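Rhamnonate dehydratase (Gibberella zeae PH-1, PDB 3FXG) probably catalyses the magnesium-dependent dehydration of L-rhamnonate to 2-keto-3-deoxy-L-rhamnonate, as a member of the enolase superfamily. Local coordinates at residues Arg107-Leu112 with Ala139-Leu144; Trp246-Leu251 with Thr273-Tyr278. All coordinates share one frame; numbering follows the deposited sequence.

Contact 1: residues Arg107-Leu112 with Ala139-Leu144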
ATOM      1  N   ARG A 107      -6.734   0.075 -44.797  1.00 12.80           N
ATOM      2  CA  ARG A 107      -6.033   1.069 -43.991  1.00 12.64           C
ATOM      3  C   ARG A 107      -6.678   1.211 -42.616  1.00 12.48           C
ATOM      4  O   ARG A 107      -6.104   1.831 -41.714  1.00 13.37           O
ATOM      5  CB  ARG A 107      -6.017   2.422 -44.706  1.00 12.63           C
ATOM      6  CG  ARG A 107      -5.145   2.437 -45.961  1.00 12.52           C
ATOM      7  CD  ARG A 107      -5.307   3.740 -46.728  1.00 11.39           C
ATOM      8  NE  ARG A 107      -6.701   3.962 -47.101  1.00 11.02           N
ATOM      9  CZ  ARG A 107      -7.143   5.029 -47.759  1.00 11.72           C
ATOM     10  NH1 ARG A 107      -6.300   5.984 -48.122  1.00 11.82           N
ATOM     11  NH2 ARG A 107      -8.431   5.139 -48.055  1.00 13.46           N
ATOM     12  N   ASN A 108      -7.865   0.630 -42.457  1.00 12.05           N
ATOM     13  CA  ASN A 108      -8.584   0.691 -41.184  1.00 11.74           C
ATOM     14  C   ASN A 108      -8.080  -0.393 -40.238  1.00 11.81           C
ATOM     15  O   ASN A 108      -8.856  -1.202 -39.729  1.00 11.41           O
ATOM     16  CB  ASN A 108     -10.091   0.522 -41.410  1.00 11.58           C
ATOM     17  CG  ASN A 108     -10.713   1.720 -42.108  1.00 10.52           C
ATOM     18  OD1 ASN A 108     -10.125   2.796 -42.150  1.00 11.60           O
ATOM     19  ND2 ASN A 108     -11.914   1.540 -42.642  1.00 11.56           N
ATOM     20  N   THR A 109      -6.773  -0.400 -40.003  1.00 12.08           N
ATOM     21  CA  THR A 109      -6.163  -1.396 -39.134  1.00 12.83           C
ATOM     22  C   THR A 109      -6.705  -1.363 -37.711  1.00 12.30           C
ATOM     23  O   THR A 109      -6.954  -2.414 -37.114  1.00  9.01           O
ATOM     24  CB  THR A 109      -4.634  -1.230 -39.103  1.00 13.09           C
ATOM     25  OG1 THR A 109      -4.298   0.138 -38.839  1.00 15.30           O
ATOM     26  CG2 THR A 109      -4.045  -1.639 -40.435  1.00 15.81           C
ATOM     27  N   ASN A 110      -6.893  -0.164 -37.165  1.00 11.68           N
ATOM     28  CA  ASN A 110      -7.414  -0.046 -35.807  1.00 13.19           C
ATOM     29  C   ASN A 110      -8.832  -0.600 -35.687  1.00 14.32           C
ATOM     30  O   ASN A 110      -9.136  -1.341 -34.752  1.00 16.59           O
ATOM     31  CB  ASN A 110      -7.377   1.413 -35.336  1.00 10.93           C
ATOM     32  CG  ASN A 110      -5.974   1.867 -34.960  1.00 11.78           C
ATOM     33  OD1 ASN A 110      -5.063   1.047 -34.823  1.00 13.98           O
ATOM     34  ND2 ASN A 110      -5.798   3.169 -34.775  1.00 10.35           N
ATOM     35  N   LEU A 111      -9.698  -0.245 -36.629  1.00 12.30           N
ATOM     36  CA  LEU A 111     -11.074  -0.733 -36.604  1.00 12.01           C
ATOM     37  C   LEU A 111     -11.136  -2.252 -36.746  1.00 11.72           C
ATOM     38  O   LEU A 111     -11.799  -2.939 -35.965  1.00 10.76           O
ATOM     39  CB  LEU A 111     -11.891  -0.098 -37.734  1.00 11.23           C
ATOM     40  CG  LEU A 111     -13.289  -0.694 -37.924  1.00 11.60           C
ATOM     41  CD1 LEU A 111     -14.165  -0.318 -36.736  1.00 13.57           C
ATOM     42  CD2 LEU A 111     -13.904  -0.184 -39.222  1.00 13.86           C
ATOM     43  N   LEU A 112     -10.440  -2.779 -37.745  1.00 10.83           N
ATOM     44  CA  LEU A 112     -10.458  -4.216 -37.982  1.00 11.44           C
ATOM     45  C   LEU A 112      -9.938  -5.032 -36.800  1.00 11.33           C
ATOM     46  O   LEU A 112     -10.475  -6.098 -36.498  1.00 11.11           O
ATOM     47  CB  LEU A 112      -9.678  -4.546 -39.256  1.00 12.08           C
ATOM     48  CG  LEU A 112     -10.283  -3.927 -40.524  1.00 12.67           C
ATOM     49  CD1 LEU A 112      -9.410  -4.262 -41.724  1.00 14.26           C
ATOM     50  CD2 LEU A 112     -11.702  -4.445 -40.737  1.00 13.92           C
ATOM     51  N   ALA A 139      -0.924  -9.686 -42.566  1.00 11.73           N
ATOM     52  CA  ALA A 139      -1.209  -9.761 -43.998  1.00 12.25           C
ATOM     53  C   ALA A 139      -1.746  -8.410 -44.460  1.00 10.68           C
ATOM     54  O   ALA A 139      -1.480  -7.975 -45.578  1.00 11.77           O
ATOM     55  CB  ALA A 139      -2.229 -10.867 -44.284  1.00 11.97           C
ATOM     56  N   LEU A 140      -2.504  -7.745 -43.594  1.00 10.55           N
ATOM     57  CA  LEU A 140      -3.048  -6.435 -43.921  1.00 11.37           C
ATOM     58  C   LEU A 140      -1.903  -5.443 -44.083  1.00 11.68           C
ATOM     59  O   LEU A 140      -1.886  -4.657 -45.032  1.00 12.71           O
ATOM     60  CB  LEU A 140      -4.007  -5.953 -42.825  1.00 12.65           C
ATOM     61  CG  LEU A 140      -5.415  -6.554 -42.819  1.00 14.52           C
ATOM     62  CD1 LEU A 140      -6.168  -6.075 -41.585  1.00 14.40           C
ATOM     63  CD2 LEU A 140      -6.159  -6.140 -44.091  1.00 13.45           C
ATOM     64  N   TRP A 141      -0.940  -5.480 -43.163  1.00 10.84           N
ATOM     65  CA  TRP A 141       0.194  -4.567 -43.251  1.00 11.87           C
ATOM     66  C   TRP A 141       1.037  -4.846 -44.487  1.00 11.03           C
ATOM     67  O   TRP A 141       1.524  -3.915 -45.124  1.00 11.47           O
ATOM     68  CB  TRP A 141       1.055  -4.644 -41.988  1.00 13.23           C
ATOM     69  CG  TRP A 141       0.485  -3.824 -40.859  1.00 12.51           C
ATOM     70  CD1 TRP A 141      -0.234  -4.277 -39.789  1.00 15.17           C
ATOM     71  CD2 TRP A 141       0.562  -2.402 -40.719  1.00 13.51           C
ATOM     72  NE1 TRP A 141      -0.608  -3.222 -38.986  1.00 13.43           N
ATOM     73  CE2 TRP A 141      -0.133  -2.060 -39.535  1.00 13.36           C
ATOM     74  CE3 TRP A 141       1.150  -1.382 -41.477  1.00 13.61           C
ATOM     75  CZ2 TRP A 141      -0.253  -0.740 -39.092  1.00 13.61           C
ATOM     76  CZ3 TRP A 141       1.030  -0.067 -41.039  1.00 16.45           C
ATOM     77  CH2 TRP A 141       0.332   0.241 -39.854  1.00 15.56           C
ATOM     78  N   ASP A 142       1.199  -6.122 -44.829  1.00 10.58           N
ATOM     79  CA  ASP A 142       1.968  -6.499 -46.014  1.00 11.90           C
ATOM     80  C   ASP A 142       1.274  -5.892 -47.233  1.00 11.52           C
ATOM     81  O   ASP A 142       1.922  -5.340 -48.121  1.00 12.07           O
ATOM     82  CB  ASP A 142       2.027  -8.030 -46.141  1.00 11.10           C
ATOM     83  CG  ASP A 142       2.966  -8.496 -47.252  1.00 14.42           C
ATOM     84  OD1 ASP A 142       4.154  -8.105 -47.246  1.00 12.94           O
ATOM     85  OD2 ASP A 142       2.516  -9.270 -48.126  1.00 12.47           O
ATOM     86  N   LEU A 143      -0.052  -5.992 -47.261  1.00 11.30           N
ATOM     87  CA  LEU A 143      -0.851  -5.446 -48.353  1.00 12.12           C
ATOM     88  C   LEU A 143      -0.702  -3.927 -48.445  1.00 12.58           C
ATOM     89  O   LEU A 143      -0.541  -3.373 -49.534  1.00 13.32           O
ATOM     90  CB  LEU A 143      -2.327  -5.808 -48.149  1.00 11.84           C
ATOM     91  CG  LEU A 143      -3.357  -5.146 -49.070  1.00 11.79           C
ATOM     92  CD1 LEU A 143      -3.094  -5.549 -50.515  1.00 13.38           C
ATOM     93  CD2 LEU A 143      -4.759  -5.560 -48.641  1.00 12.47           C
ATOM     94  N   LEU A 144      -0.757  -3.252 -47.299  1.00 12.46           N
ATOM     95  CA  LEU A 144      -0.623  -1.800 -47.275  1.00 12.63           C
ATOM     96  C   LEU A 144       0.727  -1.363 -47.831  1.00 12.80           C
ATOM     97  O   LEU A 144       0.812  -0.398 -48.593  1.00 13.31           O
ATOM     98  CB  LEU A 144      -0.798  -1.267 -45.847  1.00 13.27           C
ATOM     99  CG  LEU A 144      -2.204  -1.385 -45.250  1.00 14.73           C
ATOM    100  CD1 LEU A 144      -2.198  -0.873 -43.815  1.00 14.44           C
ATOM    101  CD2 LEU A 144      -3.194  -0.587 -46.099  1.00 14.54           C
TER

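Contact 2: residues Trp246-Leu251 with Thr273-Tyr278. With MG (magnesium ion), chain I.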
ATOM      1  N   TRP A 246      20.460 -12.055 -18.370  1.00 11.40           N
ATOM      2  CA  TRP A 246      19.065 -12.052 -17.950  1.00 11.67           C
ATOM      3  C   TRP A 246      18.469 -13.448 -17.987  1.00 11.84           C
ATOM      4  O   TRP A 246      18.945 -14.327 -18.712  1.00 10.54           O
ATOM      5  CB  TRP A 246      18.216 -11.074 -18.786  1.00 10.01           C
ATOM      6  CG  TRP A 246      17.758 -11.550 -20.150  1.00 12.50           C
ATOM      7  CD1 TRP A 246      16.938 -12.613 -20.424  1.00 11.61           C
ATOM      8  CD2 TRP A 246      18.030 -10.921 -21.410  1.00 11.94           C
ATOM      9  NE1 TRP A 246      16.682 -12.678 -21.775  1.00 14.01           N
ATOM     10  CE2 TRP A 246      17.339 -11.652 -22.402  1.00 12.30           C
ATOM     11  CE3 TRP A 246      18.790  -9.807 -21.796  1.00 13.24           C
ATOM     12  CZ2 TRP A 246      17.385 -11.305 -23.761  1.00 13.15           C
ATOM     13  CZ3 TRP A 246      18.836  -9.460 -23.148  1.00 13.14           C
ATOM     14  CH2 TRP A 246      18.135 -10.210 -24.111  1.00 13.70           C
ATOM     15  N   TRP A 247      17.431 -13.642 -17.179  1.00  9.79           N
ATOM     16  CA  TRP A 247      16.728 -14.913 -17.084  1.00 10.77           C
ATOM     17  C   TRP A 247      15.368 -14.723 -17.737  1.00 12.29           C
ATOM     18  O   TRP A 247      14.584 -13.863 -17.319  1.00 12.69           O
ATOM     19  CB  TRP A 247      16.583 -15.312 -15.617  1.00 11.50           C
ATOM     20  CG  TRP A 247      17.907 -15.573 -14.961  1.00 12.04           C
ATOM     21  CD1 TRP A 247      18.772 -14.645 -14.456  1.00 12.12           C
ATOM     22  CD2 TRP A 247      18.530 -16.848 -14.776  1.00 13.31           C
ATOM     23  NE1 TRP A 247      19.897 -15.266 -13.966  1.00 15.01           N
ATOM     24  CE2 TRP A 247      19.774 -16.618 -14.150  1.00 14.21           C
ATOM     25  CE3 TRP A 247      18.156 -18.165 -15.078  1.00 16.44           C
ATOM     26  CZ2 TRP A 247      20.650 -17.658 -13.819  1.00 17.67           C
ATOM     27  CZ3 TRP A 247      19.030 -19.202 -14.747  1.00 17.09           C
ATOM     28  CH2 TRP A 247      20.260 -18.938 -14.125  1.00 15.96           C
ATOM     29  N   GLU A 248      15.096 -15.536 -18.753  1.00 12.14           N
ATOM     30  CA  GLU A 248      13.867 -15.431 -19.534  1.00 12.89           C
ATOM     31  C   GLU A 248      12.746 -16.429 -19.251  1.00 12.80           C
ATOM     32  O   GLU A 248      12.973 -17.634 -19.131  1.00 12.09           O
ATOM     33  CB  GLU A 248      14.232 -15.486 -21.020  1.00 12.71           C
ATOM     34  CG  GLU A 248      13.083 -15.203 -21.969  1.00 15.86           C
ATOM     35  CD  GLU A 248      13.568 -14.942 -23.383  1.00 15.64           C
ATOM     36  OE1 GLU A 248      14.587 -14.235 -23.537  1.00 14.72           O
ATOM     37  OE2 GLU A 248      12.928 -15.432 -24.336  1.00 16.80           O
ATOM     38  N   GLU A 249      11.528 -15.897 -19.177  1.00 13.31           N
ATOM     39  CA  GLU A 249      10.313 -16.671 -18.930  1.00 12.56           C
ATOM     40  C   GLU A 249      10.474 -17.757 -17.872  1.00 11.78           C
ATOM     41  O   GLU A 249      10.152 -18.923 -18.109  1.00 13.39           O
ATOM     42  CB  GLU A 249       9.806 -17.289 -20.243  1.00 14.01           C
ATOM     43  CG  GLU A 249       8.281 -17.393 -20.300  1.00 17.07           C
ATOM     44  CD  GLU A 249       7.744 -17.913 -21.629  1.00 20.90           C
ATOM     45  OE1 GLU A 249       6.516 -17.810 -21.841  1.00 20.14           O
ATOM     46  OE2 GLU A 249       8.534 -18.430 -22.453  1.00 21.36           O
ATOM     47  N   CYS A 250      10.968 -17.370 -16.700  1.00 11.62           N
ATOM     48  CA  CYS A 250      11.164 -18.307 -15.600  1.00 11.34           C
ATOM     49  C   CYS A 250       9.851 -18.885 -15.096  1.00 12.23           C
ATOM     50  O   CYS A 250       9.782 -20.058 -14.734  1.00 11.37           O
ATOM     51  CB  CYS A 250      11.860 -17.620 -14.427  1.00 11.90           C
ATOM     52  SG  CYS A 250      13.525 -17.055 -14.780  1.00 15.22           S
ATOM     53  N   LEU A 251       8.810 -18.059 -15.078  1.00 11.57           N
ATOM     54  CA  LEU A 251       7.510 -18.490 -14.581  1.00 11.22           C
ATOM     55  C   LEU A 251       6.461 -18.741 -15.653  1.00 12.32           C
ATOM     56  O   LEU A 251       6.610 -18.341 -16.810  1.00 12.98           O
ATOM     57  CB  LEU A 251       6.955 -17.442 -13.611  1.00 11.77           C
ATOM     58  CG  LEU A 251       7.872 -16.990 -12.469  1.00 11.64           C
ATOM     59  CD1 LEU A 251       7.159 -15.918 -11.641  1.00 10.39           C
ATOM     60  CD2 LEU A 251       8.242 -18.180 -11.601  1.00  8.28           C
ATOM     61  N   THR A 273      10.110 -11.763 -19.970  1.00 11.53           N
ATOM     62  CA  THR A 273       9.029 -12.692 -20.279  1.00 11.18           C
ATOM     63  C   THR A 273       8.070 -12.023 -21.252  1.00 11.84           C
ATOM     64  O   THR A 273       8.281 -10.870 -21.644  1.00 11.35           O
ATOM     65  CB  THR A 273       8.245 -13.099 -19.008  1.00 12.82           C
ATOM     66  OG1 THR A 273       7.317 -14.141 -19.328  1.00 12.95           O
ATOM     67  CG2 THR A 273       7.469 -11.906 -18.446  1.00 12.90           C
ATOM     68  N   GLY A 274       7.032 -12.750 -21.657  1.00 11.67           N
ATOM     69  CA  GLY A 274       6.043 -12.168 -22.544  1.00 11.51           C
ATOM     70  C   GLY A 274       5.713 -12.857 -23.856  1.00 12.33           C
ATOM     71  O   GLY A 274       4.700 -12.529 -24.464  1.00 12.05           O
ATOM     72  N   GLU A 275       6.527 -13.807 -24.309  1.00 12.42           N
ATOM     73  CA  GLU A 275       6.218 -14.442 -25.584  1.00 13.33           C
ATOM     74  C   GLU A 275       4.891 -15.192 -25.562  1.00 12.78           C
ATOM     75  O   GLU A 275       4.293 -15.425 -26.610  1.00 12.45           O
ATOM     76  CB  GLU A 275       7.361 -15.355 -26.041  1.00 15.37           C
ATOM     77  CG  GLU A 275       7.632 -16.579 -25.195  1.00 20.26           C
ATOM     78  CD  GLU A 275       8.941 -17.247 -25.592  1.00 24.67           C
ATOM     79  OE1 GLU A 275       8.932 -18.456 -25.921  1.00 24.29           O
ATOM     80  OE2 GLU A 275       9.981 -16.550 -25.576  1.00 25.51           O
ATOM     81  N   HIS A 276       4.414 -15.545 -24.373  1.00 11.43           N
ATOM     82  CA  HIS A 276       3.134 -16.231 -24.277  1.00 13.01           C
ATOM     83  C   HIS A 276       2.053 -15.386 -23.606  1.00 11.44           C
ATOM     84  O   HIS A 276       1.164 -15.909 -22.936  1.00 12.30           O
ATOM     85  CB  HIS A 276       3.299 -17.574 -23.570  1.00 12.31           C
ATOM     86  CG  HIS A 276       4.184 -18.526 -24.313  1.00 15.05           C
ATOM     87  ND1 HIS A 276       5.506 -18.727 -23.980  1.00 15.54           N
ATOM     88  CD2 HIS A 276       3.952 -19.285 -25.410  1.00 15.44           C
ATOM     89  CE1 HIS A 276       6.051 -19.570 -24.841  1.00 17.28           C
ATOM     90  NE2 HIS A 276       5.129 -19.922 -25.719  1.00 17.49           N
ATOM     91  N   GLU A 277       2.142 -14.072 -23.795  1.00 11.87           N
ATOM     92  CA  GLU A 277       1.157 -13.132 -23.263  1.00 10.20           C
ATOM     93  C   GLU A 277       0.490 -12.489 -24.489  1.00 11.23           C
ATOM     94  O   GLU A 277       1.093 -12.432 -25.561  1.00 10.92           O
ATOM     95  CB  GLU A 277       1.837 -12.077 -22.387  1.00 11.18           C
ATOM     96  CG  GLU A 277       0.873 -11.161 -21.649  1.00 11.98           C
ATOM     97  CD  GLU A 277      -0.274 -11.920 -20.995  1.00 14.17           C
ATOM     98  OE1 GLU A 277      -1.240 -12.277 -21.706  1.00 12.79           O
ATOM     99  OE2 GLU A 277      -0.201 -12.170 -19.773  1.00 14.53           O
ATOM    100  N   TYR A 278      -0.740 -12.004 -24.335  1.00 11.47           N
ATOM    101  CA  TYR A 278      -1.484 -11.437 -25.464  1.00 11.86           C
ATOM    102  C   TYR A 278      -2.261 -10.157 -25.161  1.00 11.91           C
ATOM    103  O   TYR A 278      -2.691  -9.939 -24.030  1.00 11.84           O
ATOM    104  CB  TYR A 278      -2.483 -12.479 -25.982  1.00 12.69           C
ATOM    105  CG  TYR A 278      -1.933 -13.888 -26.056  1.00 15.15           C
ATOM    106  CD1 TYR A 278      -1.531 -14.441 -27.270  1.00 14.12           C
ATOM    107  CD2 TYR A 278      -1.791 -14.659 -24.901  1.00 14.70           C
ATOM    108  CE1 TYR A 278      -1.000 -15.731 -27.332  1.00 15.68           C
ATOM    109  CE2 TYR A 278      -1.258 -15.944 -24.952  1.00 17.83           C
ATOM    110  CZ  TYR A 278      -0.865 -16.473 -26.169  1.00 17.48           C
ATOM    111  OH  TYR A 278      -0.337 -17.742 -26.210  1.00 20.27           O
TER
HETATM  112 MG    MG I 501      11.977 -17.343 -24.986  1.00 20.55          MG
HETATM  113  O   HOH W   1       5.289 -15.273 -21.630  1.00 14.63           O
HETATM  114  O   HOH W   2      10.908 -18.854 -23.644  1.00 22.76           O
HETATM  115  O   HOH W   3       7.442 -15.819 -17.092  1.00 10.88           O
HETATM  116  O   HOH W   4      13.052 -17.202 -27.218  1.00 18.76           O

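Contact 1: residues Arg107-Leu112 with Ala139-Leu144
Thr-109 meets both Trp-141 and Leu-144 through its methyl group. CG2 of Thr-109 lies 4.0 Å from CE2 of Trp-141 and 3.9 Å from CD1 of Leu-144. The methyl stands above one face of the indole, offset toward the rim, and CD1 of Leu-144 also lies over that ring, likewise toward the rim. CB of Thr-109 points toward helix 128-148, and chi1 of 50° puts CG2 anti to the carbonyl carbon, against the indole and Leu-144. OG1 of Thr-109 comes within 4.1 Å of CZ2 of Trp-141.

The aliphatic contacts flank this centre. CD1 of Leu-112 meets CD1 of Leu-140 at 3.7 Å, methyl to methyl. Further along, CG of Arg-107 sits 3.6 Å from CD2 of Leu-144, and the two side chains cross at about a right angle. Arg-107 thus offers the start of its chain to the leucine. The chain bends at chi3 (-58°), and its guanidinium group forms salt bridges with Asp-105 and with Glu-150 of a second subunit.

The indole nitrogen is satisfied outside the pair: NE1 of Trp-141 is hydrogen-bonded to OG1 of Thr-306, at the start of helix 305-316. Leu-140 rests in addition on Ile-71 of strand 66-73. The contact therefore joins the start of helix 109-119, with Arg-107 just before it, to helix 128-148 in the N-terminal capping domain of the enolase superfamily, close to where this domain meets the barrel domain. Asn-108, at the N-cap position, and Asn-110, in the first turn, hydrogen-bond to the second subunit.

Methyl, methylene and indole groups make the direct contacts here. The two segments meet through apolar groups, while polar groups of the same residues tie the pair to the barrel domain and to a neighbouring subunit.

Contact 2: residues Trp246-Leu251 with Thr273-Tyr278
The magnesium site of the barrel domain brings strand 246-248 and the loop after strand 270-273 together. OE2 of Glu-248 and OE2 of Glu-275 each bind the magnesium ion at 2.2 Å. Their carboxylate planes are turned 70° apart, and the two oxygens lie 3.4 Å from each other as joint ligands. Asp-222 is the third protein ligand, and water 2 and water 4 also bind the ion. Three acidic ligands at or just beyond the C-terminal ends of successive parallel strands are the hallmark of the enolase superfamily barrel.

OE1 of Glu-248 takes a hydrogen bond from NE1 of Trp-246 on its anti lone pair. A salt bridge to Lys-185 and a bond from Gln-296 hold the same oxygen.

Next to the metal ligands, ND1 of His-276 donates to OE1 of Glu-249 at 2.5 Å, a length short enough to be taken with caution, in an almost straight bond (168°). OE1 of Glu-249 accepts on its syn lone pair, and ring and carboxylate are nearly coplanar (14°). Water 1 also donates to this OE1, at 2.8 Å, and accepts from N of His-276. Water 2, on the metal, donates to OE2 of Glu-249 at 2.7 Å, which makes Glu-249 a second-shell residue.

Overall arrangement
Contact 1 belongs to the N-terminal capping domain and contact 2 to the barrel domain. Their centres are 28 Å apart, and their nearest atoms about 15 Å, so they do not touch. They lie on opposite sides of the chain's centre. Both segments of contact 1 come earlier in the chain than those of contact 2. Contact 2 holds two of the three protein ligands of the magnesium ion, whereas contact 1 is remote from the metal. Both reach other subunits of the assembly. The second subunit bonds to residues 107-112, and the third bonds through its Arg-125 to His-276 O beside the metal site. The third subunit also packs against Leu-111.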